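Local coordinates for protein aromatic-amino-acid:2-oxoglutarate transaminase (Candida albicans, PDB 6HND) that probably transfers amino groups between aromatic amino acids or 2-aminoadipate and 2-oxo acids, with pyridoxal 5'-phosphate as its cofactor, at residues I56-V61 against N382-E387; I148-P153 against G394-I399; K204-K209 against V225-N230; V176-G181 against P241-T246. All coordinates share one frame; numbering follows the deposited sequence.

Interaction 1 (I56-V61 against N382-E387); sequences IDVNLV and NNVIQE
V384, on the helix, lays its two methyl groups against V58 and L60 of strand 56-60, both of which point at it. CG2 of V384 approaches CG1 of V58 at 3.6 Å, the two side chains crossing at about a right angle. L60 comes tip to tip, its CD2 3.9 Å from CG1 of V384 and its CD1 4.1 Å from the same methyl. CG1 of V384 lies anti to the backbone N (chi1 163°), which turns it to L60, while CG2 meets V58 and also CD2 of L60. The strand pairs with 109-113, and a strand of the second subunit continues this sheet across the dimer interface, so helix 375-388 packs on a sheet built by both chains. ND2 of N382 donates to OD1 of N383 at 2.9 Å. With methyl groups alone meeting and no hydrogen bond across, the contact relies on shape and burial, and nearby polar bonds are made by other residues, such as N382 and N383 to backbone O of K120 and I122.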
loop_
_atom_site.group_PDB
_atom_site.type_symbol
_atom_site.label_atom_id
_atom_site.label_comp_id
_atom_site.label_asym_id
_atom_site.label_seq_id
_atom_site.Cartn_x
_atom_site.Cartn_y
_atom_site.Cartn_z
ATOM N N ILE B 56 -0.596 4.433 22.840
ATOM C CA ILE B 56 -1.388 5.417 22.040
ATOM C C ILE B 56 -2.761 5.552 22.707
ATOM O O ILE B 56 -3.334 4.523 23.091
ATOM C CB ILE B 56 -1.481 5.005 20.553
ATOM C CG1 ILE B 56 -0.091 4.827 19.937
ATOM C CG2 ILE B 56 -2.317 5.991 19.754
ATOM C CD1 ILE B 56 -0.135 4.408 18.491
ATOM N N ASP B 57 -3.200 6.787 22.916
ATOM C CA ASP B 57 -4.574 7.120 23.360
ATOM C C ASP B 57 -5.268 7.689 22.141
ATOM O O ASP B 57 -4.721 8.642 21.544
ATOM C CB ASP B 57 -4.559 8.101 24.533
ATOM C CG ASP B 57 -3.847 7.527 25.741
ATOM O OD1 ASP B 57 -4.341 6.503 26.249
ATOM O OD2 ASP B 57 -2.788 8.070 26.123
ATOM N N VAL B 58 -6.358 7.057 21.730
ATOM C CA VAL B 58 -7.163 7.484 20.551
ATOM C C VAL B 58 -8.436 8.083 21.135
ATOM O O VAL B 58 -9.205 7.317 21.727
ATOM C CB VAL B 58 -7.464 6.314 19.589
ATOM C CG1 VAL B 58 -8.286 6.767 18.392
ATOM C CG2 VAL B 58 -6.180 5.643 19.119
ATOM N N ASN B 59 -8.592 9.398 20.992
ATOM C CA ASN B 59 -9.691 10.201 21.585
ATOM C C ASN B 59 -10.760 10.430 20.508
ATOM O O ASN B 59 -10.405 10.935 19.414
ATOM C CB ASN B 59 -9.148 11.511 22.169
ATOM C CG ASN B 59 -7.883 11.290 22.965
ATOM O OD1 ASN B 59 -7.824 10.363 23.774
ATOM N ND2 ASN B 59 -6.871 12.116 22.729
ATOM N N LEU B 60 -12.007 10.061 20.817
ATOM C CA LEU B 60 -13.088 9.880 19.822
ATOM C C LEU B 60 -14.222 10.881 20.047
ATOM O O LEU B 60 -14.291 11.526 21.111
ATOM C CB LEU B 60 -13.613 8.452 19.926
ATOM C CG LEU B 60 -12.558 7.361 19.791
ATOM C CD1 LEU B 60 -13.140 6.048 20.254
ATOM C CD2 LEU B 60 -12.054 7.243 18.348
ATOM N N VAL B 61 -15.062 11.003 19.034
ATOM C CA VAL B 61 -16.376 11.692 19.111
ATOM C C VAL B 61 -17.412 10.596 19.313
ATOM O O VAL B 61 -17.097 9.438 18.998
ATOM C CB VAL B 61 -16.639 12.549 17.858
ATOM C CG1 VAL B 61 -15.562 13.603 17.715
ATOM C CG2 VAL B 61 -16.754 11.725 16.575
ATOM N N ASN B 382 -8.841 -1.309 14.360
ATOM C CA ASN B 382 -9.391 -2.526 15.010
ATOM C C ASN B 382 -9.769 -2.202 16.464
ATOM O O ASN B 382 -10.904 -2.529 16.884
ATOM C CB ASN B 382 -8.422 -3.700 14.954
ATOM C CG ASN B 382 -8.929 -4.895 15.721
ATOM O OD1 ASN B 382 -9.673 -5.710 15.192
ATOM N ND2 ASN B 382 -8.519 -4.994 16.972
ATOM N N ASN B 383 -8.865 -1.578 17.218
ATOM C CA ASN B 383 -9.070 -1.375 18.674
ATOM C C ASN B 383 -10.205 -0.369 18.877
ATOM O O ASN B 383 -10.976 -0.534 19.823
ATOM C CB ASN B 383 -7.748 -1.038 19.351
ATOM C CG ASN B 383 -6.801 -2.219 19.326
ATOM O OD1 ASN B 383 -6.988 -3.158 18.540
ATOM N ND2 ASN B 383 -5.766 -2.172 20.154
ATOM N N VAL B 384 -10.347 0.622 17.999
ATOM C CA VAL B 384 -11.422 1.640 18.135
ATOM C C VAL B 384 -12.757 0.905 17.949
ATOM O O VAL B 384 -13.667 1.125 18.787
ATOM C CB VAL B 384 -11.236 2.832 17.177
ATOM C CG1 VAL B 384 -12.519 3.656 17.026
ATOM C CG2 VAL B 384 -10.056 3.718 17.585
ATOM N N ILE B 385 -12.850 0.014 16.949
ATOM C CA ILE B 385 -14.116 -0.705 16.599
ATOM C C ILE B 385 -14.453 -1.700 17.717
ATOM O O ILE B 385 -15.603 -1.682 18.169
ATOM C CB ILE B 385 -14.056 -1.339 15.190
ATOM C CG1 ILE B 385 -14.276 -0.288 14.115
ATOM C CG2 ILE B 385 -15.079 -2.456 15.016
ATOM C CD1 ILE B 385 -14.001 -0.747 12.737
ATOM N N GLN B 386 -13.475 -2.452 18.219
ATOM C CA GLN B 386 -13.684 -3.522 19.228
ATOM C C GLN B 386 -13.901 -2.900 20.624
ATOM O O GLN B 386 -14.833 -3.333 21.325
ATOM C CB GLN B 386 -12.520 -4.524 19.183
ATOM C CG GLN B 386 -12.931 -5.989 18.956
ATOM C CD GLN B 386 -12.966 -6.497 17.521
ATOM O OE1 GLN B 386 -14.040 -6.662 16.952
ATOM N NE2 GLN B 386 -11.819 -6.849 16.942
ATOM N N GLU B 387 -13.136 -1.887 21.029
ATOM C CA GLU B 387 -13.213 -1.362 22.420
ATOM C C GLU B 387 -14.261 -0.248 22.570
ATOM O O GLU B 387 -15.017 -0.284 23.541
ATOM C CB GLU B 387 -11.855 -0.861 22.901
ATOM C CG GLU B 387 -11.273 -1.715 24.011
ATOM C CD GLU B 387 -10.174 -0.978 24.743
ATOM O OE1 GLU B 387 -9.032 -1.488 24.754
ATOM O OE2 GLU B 387 -10.470 0.137 25.254
#

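Interaction 2 (I148-P153 against G394-I399); sequences IRTHKP and GWLEWI
T150 and L396 bring the two helices nearest, with 9.2 Å between their CA atoms, and no hydrogen bond joins the segments. L396 does the work on its side by splitting its methyl groups between two neighbours. CD1 rests 4.0 Å from CG of R149, on the aliphatic part of that side chain, while CD2 lies 4.0 Å from CG2 of T150; each pair meets at a slant. In T150 the methyl is anti to the carbonyl carbon and turned to the leucine, and OG1 (chi1 64°) is turned back to its own helix, where it bonds to O of F146 and also to OH of Y285. The contact joins helix 137-151 to the start of helix 392-418, which probably corresponds to the long helix linking the large and small domains in aminotransferases of this fold. R149 adds a polar tie of its own: the chain bends at chi2 (77°), and NE forms a salt bridge with D393, a residue just ahead of L396 on the same helix, with D313 a weaker, longer partner of NH2. Its hydrocarbon stem therefore serves the leucine and its charged head the aspartate. I312 of helix 312-319 packs on L396, and F146 touches both L396 and I399.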
loop_
_atom_site.group_PDB
_atom_site.type_symbol
_atom_site.label_atom_id
_atom_site.label_comp_id
_atom_site.label_asym_id
_atom_site.label_seq_id
_atom_site.Cartn_x
_atom_site.Cartn_y
_atom_site.Cartn_z
ATOM N N ILE B 148 -20.777 -11.500 7.767
ATOM C CA ILE B 148 -21.792 -12.510 8.179
ATOM C C ILE B 148 -23.063 -11.756 8.614
ATOM O O ILE B 148 -24.141 -12.130 8.149
ATOM C CB ILE B 148 -21.237 -13.463 9.261
ATOM C CG1 ILE B 148 -20.161 -14.398 8.701
ATOM C CG2 ILE B 148 -22.362 -14.245 9.915
ATOM C CD1 ILE B 148 -19.406 -15.206 9.781
ATOM N N ARG B 149 -22.929 -10.686 9.402
ATOM C CA ARG B 149 -24.088 -9.906 9.918
ATOM C C ARG B 149 -24.831 -9.207 8.756
ATOM O O ARG B 149 -26.074 -9.284 8.710
ATOM C CB ARG B 149 -23.600 -8.930 10.995
ATOM C CG ARG B 149 -24.716 -8.254 11.783
ATOM C CD ARG B 149 -25.350 -9.147 12.851
ATOM N NE ARG B 149 -26.061 -8.369 13.860
ATOM C CZ ARG B 149 -27.385 -8.357 14.045
ATOM N NH1 ARG B 149 -28.192 -9.071 13.277
ATOM N NH2 ARG B 149 -27.905 -7.606 15.001
ATOM N N THR B 150 -24.114 -8.556 7.836
ATOM C CA THR B 150 -24.715 -7.608 6.851
ATOM C C THR B 150 -25.023 -8.282 5.512
ATOM O O THR B 150 -26.017 -7.874 4.878
ATOM C CB THR B 150 -23.821 -6.374 6.631
ATOM O OG1 THR B 150 -22.573 -6.779 6.048
ATOM C CG2 THR B 150 -23.594 -5.628 7.928
ATOM N N HIS B 151 -24.184 -9.218 5.070
ATOM C CA HIS B 151 -24.164 -9.682 3.652
ATOM C C HIS B 151 -23.610 -11.105 3.523
ATOM O O HIS B 151 -22.697 -11.279 2.718
ATOM C CB HIS B 151 -23.295 -8.734 2.812
ATOM C CG HIS B 151 -23.873 -7.383 2.545
ATOM N ND1 HIS B 151 -25.067 -7.207 1.879
ATOM C CD2 HIS B 151 -23.372 -6.144 2.778
ATOM C CE1 HIS B 151 -25.280 -5.914 1.721
ATOM N NE2 HIS B 151 -24.246 -5.236 2.262
ATOM N N LYS B 152 -24.125 -12.066 4.292
ATOM C CA LYS B 152 -23.591 -13.455 4.390
ATOM C C LYS B 152 -23.534 -14.081 2.998
ATOM O O LYS B 152 -24.551 -14.183 2.322
ATOM C CB LYS B 152 -24.469 -14.297 5.324
ATOM C CG LYS B 152 -23.880 -15.634 5.755
ATOM C CD LYS B 152 -24.883 -16.492 6.500
ATOM C CE LYS B 152 -25.122 -17.829 5.827
ATOM N NZ LYS B 152 -24.064 -18.806 6.173
ATOM N N PRO B 153 -22.351 -14.515 2.506
ATOM C CA PRO B 153 -22.284 -15.277 1.259
ATOM C C PRO B 153 -23.127 -16.564 1.309
ATOM O O PRO B 153 -23.276 -17.152 2.363
ATOM C CB PRO B 153 -20.789 -15.592 1.123
ATOM C CG PRO B 153 -20.097 -14.505 1.919
ATOM C CD PRO B 153 -21.025 -14.285 3.091
ATOM N N GLY B 394 -22.255 -2.403 17.449
ATOM C CA GLY B 394 -21.893 -1.037 17.867
ATOM C C GLY B 394 -21.406 -0.213 16.688
ATOM O O GLY B 394 -21.709 0.982 16.634
ATOM N N TRP B 395 -20.690 -0.842 15.756
ATOM C CA TRP B 395 -20.137 -0.185 14.544
ATOM C C TRP B 395 -21.304 0.119 13.604
ATOM O O TRP B 395 -21.358 1.269 13.070
ATOM C CB TRP B 395 -19.034 -1.048 13.917
ATOM C CG TRP B 395 -18.437 -0.480 12.672
ATOM C CD1 TRP B 395 -18.427 -1.064 11.444
ATOM C CD2 TRP B 395 -17.781 0.784 12.524
ATOM N NE1 TRP B 395 -17.812 -0.249 10.541
ATOM C CE2 TRP B 395 -17.411 0.895 11.172
ATOM C CE3 TRP B 395 -17.461 1.834 13.390
ATOM C CZ2 TRP B 395 -16.736 2.012 10.671
ATOM C CZ3 TRP B 395 -16.801 2.946 12.894
ATOM C CH2 TRP B 395 -16.449 3.035 11.549
ATOM N N LEU B 396 -22.244 -0.819 13.468
ATOM C CA LEU B 396 -23.523 -0.584 12.742
ATOM C C LEU B 396 -24.255 0.634 13.343
ATOM O O LEU B 396 -24.773 1.445 12.567
ATOM C CB LEU B 396 -24.395 -1.848 12.794
ATOM C CG LEU B 396 -23.977 -2.970 11.839
ATOM C CD1 LEU B 396 -24.718 -4.265 12.157
ATOM C CD2 LEU B 396 -24.200 -2.568 10.374
ATOM N N GLU B 397 -24.296 0.767 14.670
ATOM C CA GLU B 397 -24.976 1.894 15.340
ATOM C C GLU B 397 -24.267 3.198 14.947
ATOM O O GLU B 397 -24.954 4.194 14.720
ATOM C CB GLU B 397 -25.017 1.718 16.858
ATOM C CG GLU B 397 -25.888 0.569 17.348
ATOM C CD GLU B 397 -27.395 0.700 17.166
ATOM O OE1 GLU B 397 -27.857 1.781 16.685
ATOM O OE2 GLU B 397 -28.106 -0.289 17.488
ATOM N N TRP B 398 -22.941 3.205 14.842
ATOM C CA TRP B 398 -22.196 4.379 14.310
ATOM C C TRP B 398 -22.541 4.625 12.819
ATOM O O TRP B 398 -22.715 5.789 12.419
ATOM C CB TRP B 398 -20.692 4.216 14.543
ATOM C CG TRP B 398 -19.895 5.247 13.816
ATOM C CD1 TRP B 398 -19.363 5.134 12.566
ATOM C CD2 TRP B 398 -19.592 6.577 14.265
ATOM N NE1 TRP B 398 -18.744 6.298 12.210
ATOM C CE2 TRP B 398 -18.849 7.195 13.241
ATOM C CE3 TRP B 398 -19.824 7.281 15.448
ATOM C CZ2 TRP B 398 -18.364 8.494 13.353
ATOM C CZ3 TRP B 398 -19.325 8.555 15.566
ATOM C CH2 TRP B 398 -18.632 9.163 14.522
ATOM N N ILE B 399 -22.685 3.585 12.011
ATOM C CA ILE B 399 -23.090 3.723 10.578
ATOM C C ILE B 399 -24.498 4.335 10.507
ATOM O O ILE B 399 -24.722 5.184 9.646
ATOM C CB ILE B 399 -22.971 2.355 9.856
ATOM C CG1 ILE B 399 -21.498 1.969 9.665
ATOM C CG2 ILE B 399 -23.735 2.349 8.539
ATOM C CD1 ILE B 399 -21.234 0.468 9.507
#

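Interaction 3 (K204-K209 against V225-N230); sequences KAVPVK and VDLLEN
Strand 204-208 and helix 225-229 run roughly antiparallel, their axes 10.5 Å apart at closest and 139° between their directions, with V208 and L227 nearest at 8.2 Å between CA atoms. One methyl carries the helix side of the contact: CD2 of L227 lies 4.2 Å from CG1 of V206 and also 4.2 Å from CG2 of V208, so it rests between the branches of two valines a dipeptide step apart. L227 reaches there because CG stands anti to the backbone N (chi1 176°). Its side chain crosses that of V208 at about a right angle. O of P207, 4.3 Å from the same CD2, gives no more than a distant touch, and the proline ring begins on the other side of the strand, where F481 meets it. The segments belong to a beta-alpha-beta crossover: strand 204-208, the edge of the seven-stranded sheet, leads through helices 221-229 and 231-234 to strand 243-246, which is parallel to it and lies beyond strand 183-187. L227 also touches L185 of the intervening strand, and the loop before the helix carries the potassium ligands D213 and D215. Y235 packs on V206 and L227. At the helix's end ND2 of N230 makes two weak bonds to D226, to OD1 at 2.7 Å and to the backbone O at 3.3 Å.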
loop_
_atom_site.group_PDB
_atom_site.type_symbol
_atom_site.label_atom_id
_atom_site.label_comp_id
_atom_site.label_asym_id
_atom_site.label_seq_id
_atom_site.Cartn_x
_atom_site.Cartn_y
_atom_site.Cartn_z
ATOM N N LYS B 204 -9.722 -4.829 -22.040
ATOM C CA LYS B 204 -10.526 -3.754 -22.688
ATOM C C LYS B 204 -11.822 -3.550 -21.875
ATOM O O LYS B 204 -12.495 -4.543 -21.518
ATOM C CB LYS B 204 -10.810 -4.058 -24.168
ATOM C CG LYS B 204 -11.007 -2.805 -25.028
ATOM C CD LYS B 204 -12.168 -2.839 -26.036
ATOM C CE LYS B 204 -13.026 -1.578 -26.082
ATOM N NZ LYS B 204 -12.594 -0.613 -27.122
ATOM N N ALA B 205 -12.150 -2.294 -21.583
ATOM C CA ALA B 205 -13.419 -1.869 -20.955
ATOM C C ALA B 205 -14.481 -1.694 -22.042
ATOM O O ALA B 205 -14.270 -0.907 -22.986
ATOM C CB ALA B 205 -13.205 -0.590 -20.199
ATOM N N VAL B 206 -15.585 -2.421 -21.921
ATOM C CA VAL B 206 -16.782 -2.270 -22.796
ATOM C C VAL B 206 -17.885 -1.655 -21.941
ATOM O O VAL B 206 -18.212 -2.170 -20.870
ATOM C CB VAL B 206 -17.162 -3.622 -23.418
ATOM C CG1 VAL B 206 -18.607 -3.666 -23.875
ATOM C CG2 VAL B 206 -16.192 -3.943 -24.554
ATOM N N PRO B 207 -18.415 -0.493 -22.371
ATOM C CA PRO B 207 -19.416 0.237 -21.607
ATOM C C PRO B 207 -20.793 -0.442 -21.633
ATOM O O PRO B 207 -21.192 -0.923 -22.660
ATOM C CB PRO B 207 -19.444 1.595 -22.328
ATOM C CG PRO B 207 -19.143 1.239 -23.768
ATOM C CD PRO B 207 -18.106 0.139 -23.661
ATOM N N VAL B 208 -21.468 -0.470 -20.494
ATOM C CA VAL B 208 -22.835 -1.036 -20.306
ATOM C C VAL B 208 -23.763 0.152 -20.030
ATOM O O VAL B 208 -23.552 0.841 -18.998
ATOM C CB VAL B 208 -22.854 -2.064 -19.152
ATOM C CG1 VAL B 208 -24.263 -2.369 -18.679
ATOM C CG2 VAL B 208 -22.137 -3.367 -19.509
ATOM N N LYS B 209 -24.744 0.385 -20.898
ATOM C CA LYS B 209 -25.629 1.580 -20.836
ATOM C C LYS B 209 -26.364 1.624 -19.492
ATOM O O LYS B 209 -26.742 0.584 -18.952
ATOM C CB LYS B 209 -26.662 1.610 -21.967
ATOM C CG LYS B 209 -26.085 1.634 -23.374
ATOM C CD LYS B 209 -27.087 2.023 -24.451
ATOM C CE LYS B 209 -26.583 1.732 -25.857
ATOM N NZ LYS B 209 -27.511 2.289 -26.867
ATOM N N VAL B 225 -28.821 -7.450 -21.677
ATOM C CA VAL B 225 -29.208 -8.732 -22.337
ATOM C C VAL B 225 -28.859 -8.666 -23.839
ATOM O O VAL B 225 -28.200 -9.588 -24.352
ATOM C CB VAL B 225 -30.687 -9.067 -22.056
ATOM C CG1 VAL B 225 -31.164 -10.271 -22.850
ATOM C CG2 VAL B 225 -30.915 -9.329 -20.584
ATOM N N ASP B 226 -29.232 -7.598 -24.533
ATOM C CA ASP B 226 -29.003 -7.478 -25.992
ATOM C C ASP B 226 -27.492 -7.557 -26.279
ATOM O O ASP B 226 -27.095 -8.293 -27.240
ATOM C CB ASP B 226 -29.647 -6.208 -26.551
ATOM C CG ASP B 226 -29.400 -6.057 -28.041
ATOM O OD1 ASP B 226 -29.970 -6.847 -28.812
ATOM O OD2 ASP B 226 -28.585 -5.188 -28.415
ATOM N N LEU B 227 -26.677 -6.816 -25.517
ATOM C CA LEU B 227 -25.189 -6.832 -25.648
ATOM C C LEU B 227 -24.692 -8.280 -25.489
ATOM O O LEU B 227 -23.898 -8.732 -26.293
ATOM C CB LEU B 227 -24.582 -5.884 -24.600
ATOM C CG LEU B 227 -23.054 -5.825 -24.493
ATOM C CD1 LEU B 227 -22.426 -5.333 -25.781
ATOM C CD2 LEU B 227 -22.623 -4.930 -23.333
ATOM N N LEU B 228 -25.191 -9.014 -24.504
ATOM C CA LEU B 228 -24.703 -10.384 -24.214
ATOM C C LEU B 228 -25.232 -11.380 -25.254
ATOM O O LEU B 228 -24.466 -12.242 -25.663
ATOM C CB LEU B 228 -25.106 -10.746 -22.788
ATOM C CG LEU B 228 -24.236 -10.100 -21.711
ATOM C CD1 LEU B 228 -24.649 -10.565 -20.313
ATOM C CD2 LEU B 228 -22.775 -10.416 -21.958
ATOM N N GLU B 229 -26.478 -11.252 -25.692
ATOM C CA GLU B 229 -27.092 -12.193 -26.667
ATOM C C GLU B 229 -26.539 -11.932 -28.056
ATOM O O GLU B 229 -26.559 -12.868 -28.840
ATOM C CB GLU B 229 -28.613 -12.054 -26.729
ATOM C CG GLU B 229 -29.308 -12.582 -25.484
ATOM C CD GLU B 229 -30.820 -12.551 -25.560
ATOM O OE1 GLU B 229 -31.336 -12.088 -26.605
ATOM O OE2 GLU B 229 -31.471 -13.006 -24.586
ATOM N N ASN B 230 -26.099 -10.705 -28.354
ATOM C CA ASN B 230 -25.674 -10.309 -29.722
ATOM C C ASN B 230 -24.222 -9.814 -29.646
ATOM O O ASN B 230 -23.838 -8.913 -30.430
ATOM C CB ASN B 230 -26.659 -9.312 -30.345
ATOM C CG ASN B 230 -28.084 -9.838 -30.424
ATOM O OD1 ASN B 230 -28.360 -10.824 -31.090
ATOM N ND2 ASN B 230 -29.012 -9.217 -29.720
#

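Interaction 4 (V176-G181 against P241-T246); sequences VFLDDG and PKALYT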
loop_
_atom_site.group_PDB
_atom_site.type_symbol
_atom_site.label_atom_id
_atom_site.label_comp_id
_atom_site.label_asym_id
_atom_site.label_seq_id
_atom_site.Cartn_x
_atom_site.Cartn_y
_atom_site.Cartn_z
ATOM N N VAL B 176 -6.840 -10.385 -10.469
ATOM C CA VAL B 176 -7.154 -11.808 -10.184
ATOM C C VAL B 176 -8.102 -12.353 -11.250
ATOM O O VAL B 176 -8.105 -13.591 -11.412
ATOM C CB VAL B 176 -7.709 -12.021 -8.760
ATOM C CG1 VAL B 176 -9.215 -11.777 -8.656
ATOM C CG2 VAL B 176 -7.396 -13.424 -8.263
ATOM N N PHE B 177 -8.901 -11.512 -11.932
ATOM C CA PHE B 177 -9.889 -12.000 -12.940
ATOM C C PHE B 177 -9.471 -11.709 -14.396
ATOM O O PHE B 177 -9.956 -12.440 -15.259
ATOM C CB PHE B 177 -11.308 -11.490 -12.661
ATOM C CG PHE B 177 -11.965 -12.080 -11.442
ATOM C CD1 PHE B 177 -12.070 -13.443 -11.281
ATOM C CD2 PHE B 177 -12.544 -11.265 -10.485
ATOM C CE1 PHE B 177 -12.656 -13.973 -10.148
ATOM C CE2 PHE B 177 -13.168 -11.798 -9.366
ATOM C CZ PHE B 177 -13.211 -13.152 -9.190
ATOM N N LEU B 178 -8.645 -10.708 -14.698
ATOM C CA LEU B 178 -8.433 -10.290 -16.107
ATOM C C LEU B 178 -7.009 -10.602 -16.589
ATOM O O LEU B 178 -6.051 -10.027 -16.085
ATOM C CB LEU B 178 -8.723 -8.795 -16.225
ATOM C CG LEU B 178 -10.121 -8.355 -15.821
ATOM C CD1 LEU B 178 -10.228 -6.842 -15.880
ATOM C CD2 LEU B 178 -11.177 -9.014 -16.680
ATOM N N ASP B 179 -6.875 -11.444 -17.595
ATOM C CA ASP B 179 -5.605 -11.625 -18.342
ATOM C C ASP B 179 -5.536 -10.562 -19.425
ATOM O O ASP B 179 -6.588 -9.945 -19.732
ATOM C CB ASP B 179 -5.511 -13.023 -18.961
ATOM C CG ASP B 179 -5.009 -14.039 -17.959
ATOM O OD1 ASP B 179 -3.978 -13.732 -17.300
ATOM O OD2 ASP B 179 -5.650 -15.101 -17.826
ATOM N N ASP B 180 -4.346 -10.394 -19.982
ATOM C CA ASP B 180 -4.069 -9.541 -21.166
ATOM C C ASP B 180 -5.012 -9.965 -22.303
ATOM O O ASP B 180 -5.041 -11.153 -22.608
ATOM C CB ASP B 180 -2.597 -9.670 -21.571
ATOM C CG ASP B 180 -2.030 -8.356 -22.054
ATOM O OD1 ASP B 180 -2.202 -8.074 -23.258
ATOM O OD2 ASP B 180 -1.462 -7.603 -21.197
ATOM N N GLY B 181 -5.774 -9.035 -22.871
ATOM C CA GLY B 181 -6.712 -9.324 -23.964
ATOM C C GLY B 181 -8.140 -9.551 -23.488
ATOM O O GLY B 181 -9.055 -9.541 -24.330
ATOM N N PRO B 241 -17.110 -11.282 -22.681
ATOM C CA PRO B 241 -16.629 -10.667 -21.463
ATOM C C PRO B 241 -16.232 -11.739 -20.445
ATOM O O PRO B 241 -16.828 -12.811 -20.400
ATOM C CB PRO B 241 -17.784 -9.763 -21.021
ATOM C CG PRO B 241 -18.966 -10.270 -21.768
ATOM C CD PRO B 241 -18.428 -10.785 -23.077
ATOM N N LYS B 242 -15.204 -11.395 -19.677
ATOM C CA LYS B 242 -14.657 -12.189 -18.562
ATOM C C LYS B 242 -15.303 -11.749 -17.240
ATOM O O LYS B 242 -15.401 -12.590 -16.318
ATOM C CB LYS B 242 -13.144 -11.966 -18.511
ATOM C CG LYS B 242 -12.441 -12.839 -17.501
ATOM C CD LYS B 242 -12.452 -14.315 -17.880
ATOM C CE LYS B 242 -12.024 -15.175 -16.710
ATOM N NZ LYS B 242 -10.617 -14.912 -16.342
ATOM N N ALA B 243 -15.657 -10.466 -17.094
ATOM C CA ALA B 243 -16.174 -9.947 -15.805
ATOM C C ALA B 243 -17.097 -8.742 -15.999
ATOM O O ALA B 243 -17.178 -8.205 -17.104
ATOM C CB ALA B 243 -15.011 -9.609 -14.894
ATOM N N LEU B 244 -17.838 -8.401 -14.947
ATOM C CA LEU B 244 -18.646 -7.159 -14.845
ATOM C C LEU B 244 -18.226 -6.437 -13.567
ATOM O O LEU B 244 -18.156 -7.094 -12.510
ATOM C CB LEU B 244 -20.142 -7.500 -14.839
ATOM C CG LEU B 244 -21.065 -6.369 -14.392
ATOM C CD1 LEU B 244 -21.246 -5.350 -15.520
ATOM C CD2 LEU B 244 -22.403 -6.928 -13.928
ATOM N N TYR B 245 -17.898 -5.154 -13.693
ATOM C CA TYR B 245 -17.621 -4.228 -12.567
ATOM C C TYR B 245 -18.885 -3.400 -12.387
ATOM O O TYR B 245 -19.189 -2.662 -13.299
ATOM C CB TYR B 245 -16.408 -3.342 -12.868
ATOM C CG TYR B 245 -16.222 -2.180 -11.923
ATOM C CD1 TYR B 245 -16.251 -2.378 -10.559
ATOM C CD2 TYR B 245 -16.024 -0.887 -12.390
ATOM C CE1 TYR B 245 -16.068 -1.334 -9.669
ATOM C CE2 TYR B 245 -15.844 0.175 -11.518
ATOM C CZ TYR B 245 -15.869 -0.055 -10.150
ATOM O OH TYR B 245 -15.690 0.942 -9.253
ATOM N N THR B 246 -19.584 -3.554 -11.268
ATOM C CA THR B 246 -20.827 -2.813 -10.956
ATOM C C THR B 246 -20.736 -2.222 -9.544
ATOM O O THR B 246 -20.427 -2.935 -8.599
ATOM C CB THR B 246 -22.060 -3.711 -11.147
ATOM O OG1 THR B 246 -23.231 -3.021 -10.708
ATOM C CG2 THR B 246 -21.929 -5.032 -10.422
#
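One hydrogen bond crosses between the segments: NZ of K242 donates to O of F177 over 2.8 Å, with a C=O...donor angle of 154° and the donor tilted 20° from the carbonyl plane. The lysine chain folds back through bends at chi2 and chi4, which bring NZ up to that oxygen, and CG passes 3.4 Å from O of F177. NZ has a second carbonyl in O of L7, from the N-terminal arm. As F177 ends helix 166-177, the positive group would probably suit that carbonyl end. Among charges, OD2 of D179 stands 5.2 Å from NZ, too far for contact; it instead bonds to N of K10. The helix leads from the pyridoxal phosphate pocket, where A166 and S167 lie near its start, and the contact joins its far end to K242 and A243, where the chain runs into a strand of the central sheet. Apolar packing is by L178, whose CD2 lies 4.0 Å from CB of K242 and 4.3 Å from CB of A243; the leucine and lysine side chains run alongside each other, pointing opposite ways. F177 points its first carbon at the strand but its ring leads away, to A276 and I278.

From the N terminus, strand 56-60 comes first, followed by helix 137-151; each meets its partner only after the chain has passed through all seven strands of the central sheet. Interaction 3 closes first, when helix 221-229 packs on strand 204-208. Interaction 4 closes next and encloses it, and the two touch where CD2 of L228 lies 3.8 Å from CG of P241. Both lie within the long loops of interactions 1 and 2. Those two cross: helices 375-388 and 392-418 follow each other and meet the two early elements in the same order. They adjoin through V61 with W398 and I385 with W395. The centres of interactions 1 and 2 lie about 38 Å and 29 Å from that of interaction 4.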